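Valine-pyruvate aminotransferase (PDB 3G7Q) catalyses the pyridoxal 5'-phosphate-dependent transfer of an amino group between valine and pyruvate, yielding 3-methyl-2-oxobutanoate and alanine, and probably serves alanine biosynthesis. Local coordinates at residues 45-50 with 300-305; 164-169 with 343-348; 86-89 with 93-96; 102-105 with 109-112. All coordinates share one frame; numbering follows the deposited sequence. Where two conformers were deposited one is given.

Overall arrangement
The four contacts lie in one class I aminotransferase chain. It opens interaction 1 at 45-50, then passes through interaction 3 (the end of helix 77-92 with the loop behind it) and interaction 4 (strand 101-104 with helix 107-118), centres about 20 Å apart, before 300-305 closes interaction 1. Helix 299-325 also touches helix 77-92, so interactions 1 and 3 meet through Leu300 and Leu87. Interaction 2 belongs to the six-stranded sheet, its centre about 37 Å from that of interaction 3 across the chain's centre. Interactions 1 and 2 alternate along the sequence, so residues far apart in it are joined both between helices 45-61 and 299-325 and within the six-stranded sheet.

Interaction 1: residues 45-50 with 300-305; sequences PAMQDY and LRLSET
Leu302 and Tyr50 meet in a CH-pi contact. The methyl CD1 of Leu302 stands over the middle of the Tyr50 ring, 3.6 Å from its centroid and 5° off the ring normal, so that all six ring carbons are almost equally near it. Tyr50 reaches this position with CG opposite its own backbone N (chi1 177°), which carries the ring out toward helix 299-325.

The other apolar contact comes from Met47, present as selenomethionine. Its chain bends at chi2 and chi3 and lays its end against the leucine: SE lies 4.0 Å from Leu302 CB, and CE is 3.9 Å from Leu302 CD1. One leucine is thus shared between the aromatic ring and the selenomethionine tip, and no hydrogen bond crosses between the segments.

Beside the apolar contact, Arg301 NH2 approaches Tyr50 CE1 obliquely at 4.4 Å, but its charge is paired with Asp298, whose other carboxylate oxygen bonds Tyr50 OH; a single aspartate therefore steadies both groups. Within helix 299-325, Thr305 OG1 gives a hydrogen bond of 2.6 Å to Arg301 O, which Thr305 N reaches from the opposite face of the carbonyl plane.

This is plain packing of a nearly antiparallel helix pair, joining helix 45-61 to the long helix 299-325: the short segments lie at 164° with axes 11.8 Å apart, a spacing bridged by long side chains. Met47 also rests on Val306 and Ile307 farther along helix 299-325, Leu300 packs on Leu87 and Thr91 of helix 77-92, and Gln48 reaches Cys69 of the second subunit.

Interaction 2: residues 164-169 with 343-348; sequences GQFKYH and WLWFKD
One face of the Phe166 ring takes the edge of Trp345, whose CE3 sits 3.7 Å above the centre of the ring; the six-membered ring of Trp345 and the Phe166 ring are inclined at 70°, a T-shaped pair. Phe166 CE2 in turn lies over the rim of one face of Tyr168. The edge of the Tyr168 ring is met by Trp343 NE1. These aromatics form a buried cluster on one side of the six-stranded mixed sheet, where the short segments 165-169 and 343-345, on either side of strand 332-334, are inclined at 108°.

A chi1 of 68° turns the Phe166 ring so that it reaches both tryptophans, its CE1 at 3.7 Å from Trp345 CB and its CZ at 3.7 Å from Trp343 CD1. His334 adds an edge-to-face partner to Phe166, and Ile158 of strand 157-161 also touches it. At the polar ends, Trp345 NE1 bonds Gln386 OE1, while Tyr168 OH is also hydrogen-bonded to His383 NE2. Across the contact, Trp343 NE1 donates to Tyr168 OH at 2.9 Å, with the oxygen close to the plane of the indole.

Interaction 3: residues 86-89 with 93-96; sequences VLLR and GWDI
The side chains of Arg89 and Asp95 extend alongside one another in the same direction, with guanidinium and carboxylate planes turned 64° apart. The arginine chain is extended at first and bends at chi3, which swings NH1 over the loop. There NH1 donates to Ile96 O at 3.0 Å (N-H...O 155°), arriving from above the carbonyl plane and not along a lone pair. The same nitrogen makes a weak, salt-bridging bond of 3.3 Å to Asp95 OD1, which meets it near the guanidinium plane, and a further salt bridge to Glu97. Two acidic groups and a carbonyl thus surround one end of the guanidinium, so its positive charge is probably well compensated.

Nearer the backbone, Arg89 CA lies 3.3 Å from Trp94 O in a CA-H...O contact. The turn is a helix C-terminus closed by glycine: helix 77-92 ends and Gly93 takes a positive phi of 75°, letting the chain turn sharply back across the helix end. Gly93 N reaches back weakly to Arg89 O at 3.1 Å, and Trp94 N, also weakly, to Leu88 O at 3.5 Å.

On the other flank Leu88 points toward the loop. Its CD2 approaches the Trp94 ring obliquely, 4.2 Å from CZ3, and its CB stands 4.5 Å from Ile96 CG1. Leu88 and Ile96 both rest on Ile262 of strand 259-262, while Trp94 lies against Pro236.

Interaction 4: residues 102-105 with 109-112; sequences ALTN and SAFF
Ser109 OG sits against Thr104, 3.5 Å from the CB of that residue and 3.7 Å from the CB of Asn105. Strand 101-104 leads through a very short turn into helix 107-118, a tight beta-to-alpha connection at the edge strand of the seven-stranded sheet that marks the large domain of class I aminotransferases. In relatives the start of this helix faces the phosphate of pyridoxal phosphate, and that is probably the case here as well. The helix closes on the strand with Ala110 CB 4.0 Å from Thr104 OG1, and Thr104 CG2 4.2 Å from Ala110 CA.

The first torsions of the two hydroxyl residues match: Thr104 OG1 (chi1 66°) and Ser109 OG (chi1 57°) each lie between backbone N and carbonyl carbon. This folds the hydroxyls in close to their own backbones and leaves the Thr104 methyl to face the helix.

Farther out, the strand is fixed by backbone hydrogen bonds of Ala102 with Ile261 and of Thr104 with Gly259. Thr104 and Ala110 both press on the side chain of Ile261, and Ser109 packs on Ser279 of the second subunit, placing the turn at the dimer interface. Both hydroxyls are held from the two-residue turn between strand and helix: Thr104 OG1 and Ser109 OG, 3.5 Å apart, each form a hydrogen bond with Gly106 O, so one carbonyl gathers the two side chains.

Interaction 1: residues 45-50 with 300-305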
loop_
_atom_site.group_PDB
_atom_site.type_symbol
_atom_site.label_atom_id
_atom_site.label_comp_id
_atom_site.label_asym_id
_atom_site.label_seq_id
_atom_site.Cartn_x
_atom_site.Cartn_y
_atom_site.Cartn_z
ATOM N N PRO A 45 25.012 -11.838 -5.183
ATOM C CA PRO A 45 24.901 -12.917 -6.195
ATOM C C PRO A 45 24.262 -14.215 -5.719
ATOM O O PRO A 45 23.390 -14.740 -6.413
ATOM C CB PRO A 45 26.355 -13.127 -6.630
ATOM C CG PRO A 45 26.966 -11.787 -6.456
ATOM C CD PRO A 45 26.357 -11.230 -5.199
ATOM N N ALA A 46 24.653 -14.708 -4.535
ATOM C CA ALA A 46 24.090 -15.933 -3.994
ATOM C C ALA A 46 22.594 -15.801 -3.726
ATOM O O ALA A 46 21.829 -16.779 -3.899
ATOM C CB ALA A 46 24.845 -16.366 -2.703
HETATM N N MSE A 47 22.162 -14.613 -3.315
HETATM C CA MSE A 47 20.724 -14.363 -3.062
HETATM C C MSE A 47 19.953 -14.276 -4.370
HETATM O O MSE A 47 18.841 -14.808 -4.464
HETATM C CB MSE A 47 20.505 -13.118 -2.200
HETATM C CG MSE A 47 21.063 -13.248 -0.791
HETATM SE SE MSE A 47 20.320 -14.712 0.249
HETATM C CE MSE A 47 18.462 -14.143 0.244
ATOM N N GLN A 48 20.521 -13.632 -5.378
ATOM C CA GLN A 48 19.835 -13.553 -6.676
ATOM C C GLN A 48 19.655 -14.951 -7.251
ATOM O O GLN A 48 18.581 -15.287 -7.772
ATOM C CB GLN A 48 20.600 -12.651 -7.627
ATOM C CG GLN A 48 20.712 -11.181 -7.167
ATOM C CD GLN A 48 19.389 -10.410 -7.115
ATOM O OE1 GLN A 48 19.319 -9.327 -6.531
ATOM N NE2 GLN A 48 18.348 -10.949 -7.749
ATOM N N ASP A 49 20.679 -15.796 -7.111
ATOM C CA ASP A 49 20.581 -17.179 -7.573
ATOM C C ASP A 49 19.500 -17.931 -6.792
ATOM O O ASP A 49 18.696 -18.659 -7.377
ATOM C CB ASP A 49 21.924 -17.920 -7.395
ATOM C CG ASP A 49 23.026 -17.399 -8.309
ATOM O OD1 ASP A 49 22.748 -16.663 -9.288
ATOM O OD2 ASP A 49 24.199 -17.755 -8.044
ATOM N N TYR A 50 19.490 -17.755 -5.473
ATOM C CA TYR A 50 18.484 -18.377 -4.626
ATOM C C TYR A 50 17.076 -17.964 -5.054
ATOM O O TYR A 50 16.225 -18.810 -5.254
ATOM C CB TYR A 50 18.681 -18.000 -3.150
ATOM C CG TYR A 50 17.603 -18.595 -2.292
ATOM C CD1 TYR A 50 17.712 -19.900 -1.799
ATOM C CD2 TYR A 50 16.449 -17.868 -1.996
ATOM C CE1 TYR A 50 16.703 -20.453 -1.030
ATOM C CE2 TYR A 50 15.437 -18.421 -1.253
ATOM C CZ TYR A 50 15.563 -19.700 -0.761
ATOM O OH TYR A 50 14.541 -20.223 -0.009
ATOM N N LEU A 300 16.020 -17.945 8.081
ATOM C CA LEU A 300 17.051 -17.646 9.061
ATOM C C LEU A 300 18.449 -18.006 8.554
ATOM O O LEU A 300 19.407 -17.252 8.759
ATOM C CB LEU A 300 16.742 -18.363 10.403
ATOM C CG LEU A 300 15.734 -17.655 11.334
ATOM C CD1 LEU A 300 14.496 -17.192 10.608
ATOM C CD2 LEU A 300 15.347 -18.522 12.552
ATOM N N ARG A 301 18.583 -19.158 7.882
ATOM C CA ARG A 301 19.883 -19.598 7.371
ATOM C C ARG A 301 20.516 -18.572 6.424
ATOM O O ARG A 301 21.726 -18.264 6.491
ATOM C CB ARG A 301 19.712 -20.927 6.608
ATOM C CG ARG A 301 20.993 -21.473 5.967
ATOM C CD ARG A 301 20.772 -22.825 5.263
ATOM N NE ARG A 301 19.916 -22.726 4.083
ATOM C CZ ARG A 301 20.339 -22.330 2.880
ATOM N NH1 ARG A 301 21.599 -21.977 2.678
ATOM N NH2 ARG A 301 19.498 -22.281 1.861
ATOM N N LEU A 302 19.704 -18.071 5.515
ATOM C CA LEU A 302 20.205 -17.130 4.514
ATOM C C LEU A 302 20.573 -15.816 5.182
ATOM O O LEU A 302 21.609 -15.227 4.859
ATOM C CB LEU A 302 19.180 -16.925 3.414
ATOM C CG LEU A 302 18.986 -18.113 2.466
ATOM C CD1 LEU A 302 17.818 -17.780 1.514
ATOM C CD2 LEU A 302 20.286 -18.485 1.716
ATOM N N SER A 303 19.749 -15.378 6.133
ATOM C CA SER A 303 20.069 -14.158 6.873
ATOM C C SER A 303 21.406 -14.279 7.584
ATOM O O SER A 303 22.270 -13.391 7.511
ATOM C CB SER A 303 18.953 -13.863 7.887
ATOM O OG SER A 303 17.702 -13.592 7.226
ATOM N N GLU A 304 21.616 -15.384 8.297
ATOM C CA GLU A 304 22.844 -15.513 9.089
ATOM C C GLU A 304 24.086 -15.897 8.294
ATOM O O GLU A 304 25.183 -15.415 8.611
ATOM C CB GLU A 304 22.647 -16.519 10.258
ATOM C CG GLU A 304 23.866 -16.715 11.225
ATOM C CD GLU A 304 24.218 -15.511 12.170
ATOM O OE1 GLU A 304 23.331 -14.734 12.564
ATOM O OE2 GLU A 304 25.402 -15.352 12.546
ATOM N N THR A 305 23.937 -16.727 7.260
ATOM C CA THR A 305 25.118 -17.253 6.554
ATOM C C THR A 305 25.451 -16.644 5.207
ATOM O O THR A 305 26.546 -16.852 4.696
ATOM C CB THR A 305 24.959 -18.776 6.377
ATOM O OG1 THR A 305 23.948 -19.051 5.421
ATOM C CG2 THR A 305 24.589 -19.433 7.717
#

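Interaction 2: residues 164-169 with 343-348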
loop_
_atom_site.group_PDB
_atom_site.type_symbol
_atom_site.label_atom_id
_atom_site.label_comp_id
_atom_site.label_asym_id
_atom_site.label_seq_id
_atom_site.Cartn_x
_atom_site.Cartn_y
_atom_site.Cartn_z
ATOM N N GLY A 164 38.379 6.653 15.269
ATOM C CA GLY A 164 37.617 7.792 14.799
ATOM C C GLY A 164 36.155 7.463 14.592
ATOM O O GLY A 164 35.509 7.916 13.633
ATOM N N GLN A 165 35.642 6.655 15.505
ATOM C CA GLN A 165 34.233 6.277 15.467
ATOM C C GLN A 165 33.504 6.898 16.655
ATOM O O GLN A 165 34.116 7.548 17.510
ATOM C CB GLN A 165 34.074 4.752 15.388
ATOM C CG GLN A 165 34.583 4.215 14.063
ATOM C CD GLN A 165 34.448 2.733 13.865
ATOM O OE1 GLN A 165 33.851 2.008 14.672
ATOM N NE2 GLN A 165 35.021 2.263 12.760
ATOM N N PHE A 166 32.189 6.707 16.699
ATOM C CA PHE A 166 31.407 7.230 17.813
ATOM C C PHE A 166 30.093 6.492 17.882
ATOM O O PHE A 166 29.716 5.789 16.933
ATOM C CB PHE A 166 31.202 8.743 17.720
ATOM C CG PHE A 166 30.321 9.197 16.590
ATOM C CD1 PHE A 166 30.805 9.253 15.299
ATOM C CD2 PHE A 166 29.023 9.619 16.825
ATOM C CE1 PHE A 166 30.033 9.712 14.275
ATOM C CE2 PHE A 166 28.231 10.078 15.763
ATOM C CZ PHE A 166 28.735 10.106 14.504
ATOM N N LYS A 167 29.385 6.677 18.995
ATOM C CA LYS A 167 28.113 6.013 19.196
ATOM C C LYS A 167 27.155 6.939 19.966
ATOM O O LYS A 167 27.536 7.548 20.970
ATOM C CB LYS A 167 28.319 4.723 19.995
ATOM C CG LYS A 167 27.046 3.950 20.271
ATOM C CD LYS A 167 27.303 2.578 20.896
ATOM C CE LYS A 167 26.003 1.914 21.403
ATOM N NZ LYS A 167 25.032 1.531 20.322
ATOM N N TYR A 168 25.945 7.061 19.460
ATOM C CA TYR A 168 24.917 7.833 20.131
ATOM C C TYR A 168 24.320 6.994 21.245
ATOM O O TYR A 168 24.173 5.769 21.114
ATOM C CB TYR A 168 23.813 8.223 19.183
ATOM C CG TYR A 168 24.193 9.216 18.094
ATOM C CD1 TYR A 168 24.693 10.474 18.412
ATOM C CD2 TYR A 168 23.974 8.923 16.780
ATOM C CE1 TYR A 168 25.009 11.416 17.413
ATOM C CE2 TYR A 168 24.271 9.831 15.774
ATOM C CZ TYR A 168 24.798 11.084 16.102
ATOM O OH TYR A 168 25.109 11.977 15.112
ATOM N N HIS A 169 23.951 7.673 22.322
ATOM C CA HIS A 169 23.296 7.066 23.490
ATOM C C HIS A 169 22.080 7.868 23.928
ATOM O O HIS A 169 22.056 9.082 23.787
ATOM C CB HIS A 169 24.266 6.987 24.657
ATOM C CG HIS A 169 25.337 5.962 24.463
ATOM N ND1 HIS A 169 25.114 4.615 24.673
ATOM C CD2 HIS A 169 26.621 6.076 24.056
ATOM C CE1 HIS A 169 26.230 3.951 24.426
ATOM N NE2 HIS A 169 27.160 4.811 24.049
ATOM N N TRP A 343 27.157 6.661 8.671
ATOM C CA TRP A 343 26.811 8.012 9.127
ATOM C C TRP A 343 28.118 8.708 9.425
ATOM O O TRP A 343 28.878 8.305 10.350
ATOM C CB TRP A 343 25.926 7.914 10.345
ATOM C CG TRP A 343 25.472 9.179 11.001
ATOM C CD1 TRP A 343 25.906 9.698 12.171
ATOM C CD2 TRP A 343 24.389 10.019 10.568
ATOM N NE1 TRP A 343 25.198 10.816 12.480
ATOM C CE2 TRP A 343 24.255 11.037 11.518
ATOM C CE3 TRP A 343 23.543 10.016 9.454
ATOM C CZ2 TRP A 343 23.298 12.051 11.410
ATOM C CZ3 TRP A 343 22.575 11.009 9.348
ATOM C CH2 TRP A 343 22.467 12.011 10.322
ATOM N N LEU A 344 28.358 9.767 8.650
ATOM C CA LEU A 344 29.607 10.510 8.697
ATOM C C LEU A 344 29.414 11.831 9.413
ATOM O O LEU A 344 28.540 12.611 9.035
ATOM C CB LEU A 344 30.114 10.780 7.285
ATOM C CG LEU A 344 30.166 9.544 6.349
ATOM C CD1 LEU A 344 30.669 9.936 4.943
ATOM C CD2 LEU A 344 30.962 8.390 6.966
ATOM N N TRP A 345 30.239 12.066 10.432
ATOM C CA TRP A 345 30.246 13.300 11.197
ATOM C C TRP A 345 31.559 14.033 10.914
ATOM O O TRP A 345 32.609 13.601 11.367
ATOM C CB TRP A 345 30.065 13.014 12.681
ATOM C CG TRP A 345 30.211 14.192 13.596
ATOM C CD1 TRP A 345 29.992 15.517 13.299
ATOM C CD2 TRP A 345 30.512 14.142 15.001
ATOM N NE1 TRP A 345 30.215 16.292 14.422
ATOM C CE2 TRP A 345 30.529 15.472 15.476
ATOM C CE3 TRP A 345 30.781 13.105 15.896
ATOM C CZ2 TRP A 345 30.810 15.788 16.805
ATOM C CZ3 TRP A 345 31.086 13.434 17.233
ATOM C CH2 TRP A 345 31.110 14.767 17.654
ATOM N N PHE A 346 31.468 15.125 10.159
ATOM C CA PHE A 346 32.612 15.947 9.768
ATOM C C PHE A 346 32.785 16.915 10.911
ATOM O O PHE A 346 32.315 18.054 10.888
ATOM C CB PHE A 346 32.347 16.612 8.414
ATOM C CG PHE A 346 31.964 15.623 7.341
ATOM C CD1 PHE A 346 32.849 14.624 6.946
ATOM C CD2 PHE A 346 30.705 15.662 6.743
ATOM C CE1 PHE A 346 32.498 13.724 5.972
ATOM C CE2 PHE A 346 30.362 14.754 5.762
ATOM C CZ PHE A 346 31.245 13.782 5.381
ATOM N N LYS A 347 33.448 16.442 11.964
ATOM C CA LYS A 347 33.431 17.191 13.237
ATOM C C LYS A 347 33.977 18.605 13.088
ATOM O O LYS A 347 35.038 18.804 12.537
ATOM C CB LYS A 347 34.139 16.430 14.373
ATOM C CG LYS A 347 34.073 17.142 15.744
ATOM C CD LYS A 347 34.471 16.238 16.936
ATOM C CE LYS A 347 34.294 16.988 18.279
ATOM N NZ LYS A 347 35.217 18.147 18.365
ATOM N N ASP A 348 33.176 19.567 13.534
ATOM C CA ASP A 348 33.513 20.994 13.467
ATOM C C ASP A 348 33.700 21.519 12.023
ATOM O O ASP A 348 34.350 22.553 11.826
ATOM C CB ASP A 348 34.740 21.324 14.344
ATOM C CG ASP A 348 34.549 20.909 15.788
ATOM O OD1 ASP A 348 33.432 21.044 16.333
ATOM O OD2 ASP A 348 35.518 20.425 16.367
#

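Interaction 3: residues 86-89 with 93-96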
loop_
_atom_site.group_PDB
_atom_site.type_symbol
_atom_site.label_atom_id
_atom_site.label_comp_id
_atom_site.label_asym_id
_atom_site.label_seq_id
_atom_site.Cartn_x
_atom_site.Cartn_y
_atom_site.Cartn_z
ATOM N N VAL A 86 4.472 -19.493 14.010
ATOM C CA VAL A 86 5.225 -20.715 14.319
ATOM C C VAL A 86 6.729 -20.444 14.322
ATOM O O VAL A 86 7.431 -20.883 15.236
ATOM C CB VAL A 86 4.860 -21.875 13.351
ATOM C CG1 VAL A 86 5.754 -23.066 13.574
ATOM C CG2 VAL A 86 3.398 -22.286 13.547
ATOM N N LEU A 87 7.214 -19.677 13.350
ATOM C CA LEU A 87 8.629 -19.342 13.284
ATOM C C LEU A 87 9.119 -18.638 14.543
ATOM O O LEU A 87 10.172 -19.021 15.121
ATOM C CB LEU A 87 8.912 -18.419 12.100
ATOM C CG LEU A 87 10.338 -17.896 11.921
ATOM C CD1 LEU A 87 11.251 -19.055 11.558
ATOM C CD2 LEU A 87 10.393 -16.792 10.860
ATOM N N LEU A 88 8.389 -17.607 14.962
ATOM C CA LEU A 88 8.817 -16.811 16.126
ATOM C C LEU A 88 8.655 -17.582 17.430
ATOM O O LEU A 88 9.516 -17.491 18.328
ATOM C CB LEU A 88 8.088 -15.463 16.169
ATOM C CG LEU A 88 8.415 -14.503 15.012
ATOM C CD1 LEU A 88 7.497 -13.276 15.094
ATOM C CD2 LEU A 88 9.913 -14.083 14.931
ATOM N N ARG A 89 7.583 -18.350 17.529
ATOM C CA ARG A 89 7.380 -19.222 18.674
ATOM C C ARG A 89 8.514 -20.244 18.821
ATOM O O ARG A 89 9.092 -20.387 19.913
ATOM C CB ARG A 89 6.075 -19.995 18.547
ATOM C CG ARG A 89 4.817 -19.178 18.699
ATOM C CD ARG A 89 3.592 -19.979 18.300
ATOM N NE ARG A 89 3.177 -20.899 19.326
ATOM C CZ ARG A 89 2.521 -20.551 20.436
ATOM N NH1 ARG A 89 2.235 -19.275 20.699
ATOM N NH2 ARG A 89 2.181 -21.482 21.320
ATOM N N GLY A 93 11.079 -18.442 21.219
ATOM C CA GLY A 93 10.266 -18.661 22.400
ATOM C C GLY A 93 9.286 -17.526 22.685
ATOM O O GLY A 93 8.853 -17.358 23.823
ATOM N N TRP A 94 8.927 -16.746 21.666
ATOM C CA TRP A 94 7.950 -15.669 21.870
ATOM C C TRP A 94 6.523 -16.234 21.806
ATOM O O TRP A 94 6.207 -17.046 20.930
ATOM C CB TRP A 94 8.117 -14.538 20.854
ATOM C CG TRP A 94 9.408 -13.786 20.915
ATOM C CD1 TRP A 94 10.338 -13.807 21.913
ATOM C CD2 TRP A 94 9.836 -12.783 19.991
ATOM N NE1 TRP A 94 11.362 -12.931 21.623
ATOM C CE2 TRP A 94 11.078 -12.291 20.450
ATOM C CE3 TRP A 94 9.309 -12.283 18.801
ATOM C CZ2 TRP A 94 11.786 -11.309 19.770
ATOM C CZ3 TRP A 94 10.017 -11.307 18.122
ATOM C CH2 TRP A 94 11.251 -10.840 18.601
ATOM N N ASP A 95 5.660 -15.799 22.724
ATOM C CA ASP A 95 4.280 -16.284 22.774
ATOM C C ASP A 95 3.436 -15.486 21.764
ATOM O O ASP A 95 2.637 -14.642 22.129
ATOM C CB ASP A 95 3.748 -16.169 24.198
ATOM C CG ASP A 95 2.364 -16.755 24.363
ATOM O OD1 ASP A 95 1.861 -17.433 23.443
ATOM O OD2 ASP A 95 1.781 -16.531 25.441
ATOM N N ILE A 96 3.645 -15.785 20.487
ATOM C CA ILE A 96 2.987 -15.097 19.385
ATOM C C ILE A 96 1.964 -16.019 18.739
ATOM O O ILE A 96 2.217 -17.194 18.578
ATOM C CB ILE A 96 4.035 -14.671 18.315
ATOM C CG1 ILE A 96 5.044 -13.684 18.896
ATOM C CG2 ILE A 96 3.403 -13.989 17.111
ATOM C CD1 ILE A 96 4.401 -12.535 19.621
#

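Interaction 4: residues 102-105 with 109-112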
loop_
_atom_site.group_PDB
_atom_site.type_symbol
_atom_site.label_atom_id
_atom_site.label_comp_id
_atom_site.label_asym_id
_atom_site.label_seq_id
_atom_site.Cartn_x
_atom_site.Cartn_y
_atom_site.Cartn_z
ATOM N N ALA A 102 0.035 -8.499 11.949
ATOM C CA ALA A 102 -0.671 -7.792 10.858
ATOM C C ALA A 102 0.337 -7.559 9.740
ATOM O O ALA A 102 1.537 -7.364 9.994
ATOM C CB ALA A 102 -1.254 -6.477 11.362
ATOM N N LEU A 103 -0.118 -7.606 8.491
ATOM C CA LEU A 103 0.748 -7.373 7.353
ATOM C C LEU A 103 0.381 -6.044 6.716
ATOM O O LEU A 103 -0.782 -5.647 6.751
ATOM C CB LEU A 103 0.592 -8.486 6.330
ATOM C CG LEU A 103 0.782 -9.914 6.825
ATOM C CD1 LEU A 103 0.573 -10.894 5.679
ATOM C CD2 LEU A 103 2.175 -10.065 7.436
ATOM N N THR A 104 1.368 -5.353 6.146
ATOM C CA THR A 104 1.151 -4.074 5.487
ATOM C C THR A 104 1.975 -4.083 4.203
ATOM O O THR A 104 2.690 -5.035 3.942
ATOM C CB THR A 104 1.640 -2.889 6.347
ATOM O OG1 THR A 104 3.067 -2.970 6.464
ATOM C CG2 THR A 104 0.974 -2.874 7.754
ATOM N N ASN A 105 1.888 -2.972 3.477
ATOM C CA ASN A 105 2.601 -2.723 2.228
ATOM C C ASN A 105 4.081 -2.446 2.435
ATOM O O ASN A 105 4.848 -2.377 1.475
ATOM C CB ASN A 105 1.965 -1.495 1.546
ATOM C CG ASN A 105 2.246 -1.428 0.063
ATOM O OD1 ASN A 105 2.709 -0.409 -0.450
ATOM N ND2 ASN A 105 1.981 -2.518 -0.633
ATOM N N SER A 109 4.143 2.371 5.571
ATOM C CA SER A 109 2.699 2.312 5.794
ATOM C C SER A 109 2.416 1.820 7.225
ATOM O O SER A 109 1.442 2.220 7.861
ATOM C CB SER A 109 2.030 1.391 4.779
ATOM O OG SER A 109 2.613 0.096 4.839
ATOM N N ALA A 110 3.248 0.908 7.711
ATOM C CA ALA A 110 3.137 0.450 9.093
ATOM C C ALA A 110 3.173 1.643 10.062
ATOM O O ALA A 110 2.296 1.778 10.906
ATOM C CB ALA A 110 4.249 -0.527 9.403
ATOM N N PHE A 111 4.160 2.527 9.919
ATOM C CA PHE A 111 4.254 3.670 10.844
ATOM C C PHE A 111 3.123 4.684 10.684
ATOM O O PHE A 111 2.672 5.271 11.675
ATOM C CB PHE A 111 5.649 4.288 10.798
ATOM C CG PHE A 111 6.660 3.414 11.461
ATOM C CD1 PHE A 111 6.808 3.443 12.841
ATOM C CD2 PHE A 111 7.385 2.485 10.736
ATOM C CE1 PHE A 111 7.705 2.606 13.465
ATOM C CE2 PHE A 111 8.269 1.648 11.352
ATOM C CZ PHE A 111 8.425 1.709 12.727
ATOM N N PHE A 112 2.628 4.855 9.456
ATOM C CA PHE A 112 1.488 5.712 9.228
ATOM C C PHE A 112 0.302 5.242 10.062
ATOM O O PHE A 112 -0.397 6.051 10.673
ATOM C CB PHE A 112 1.118 5.740 7.735
ATOM C CG PHE A 112 -0.028 6.635 7.426
ATOM C CD1 PHE A 112 0.138 8.017 7.421
ATOM C CD2 PHE A 112 -1.281 6.114 7.156
ATOM C CE1 PHE A 112 -0.929 8.855 7.150
ATOM C CE2 PHE A 112 -2.337 6.937 6.884
ATOM C CZ PHE A 112 -2.173 8.307 6.880
#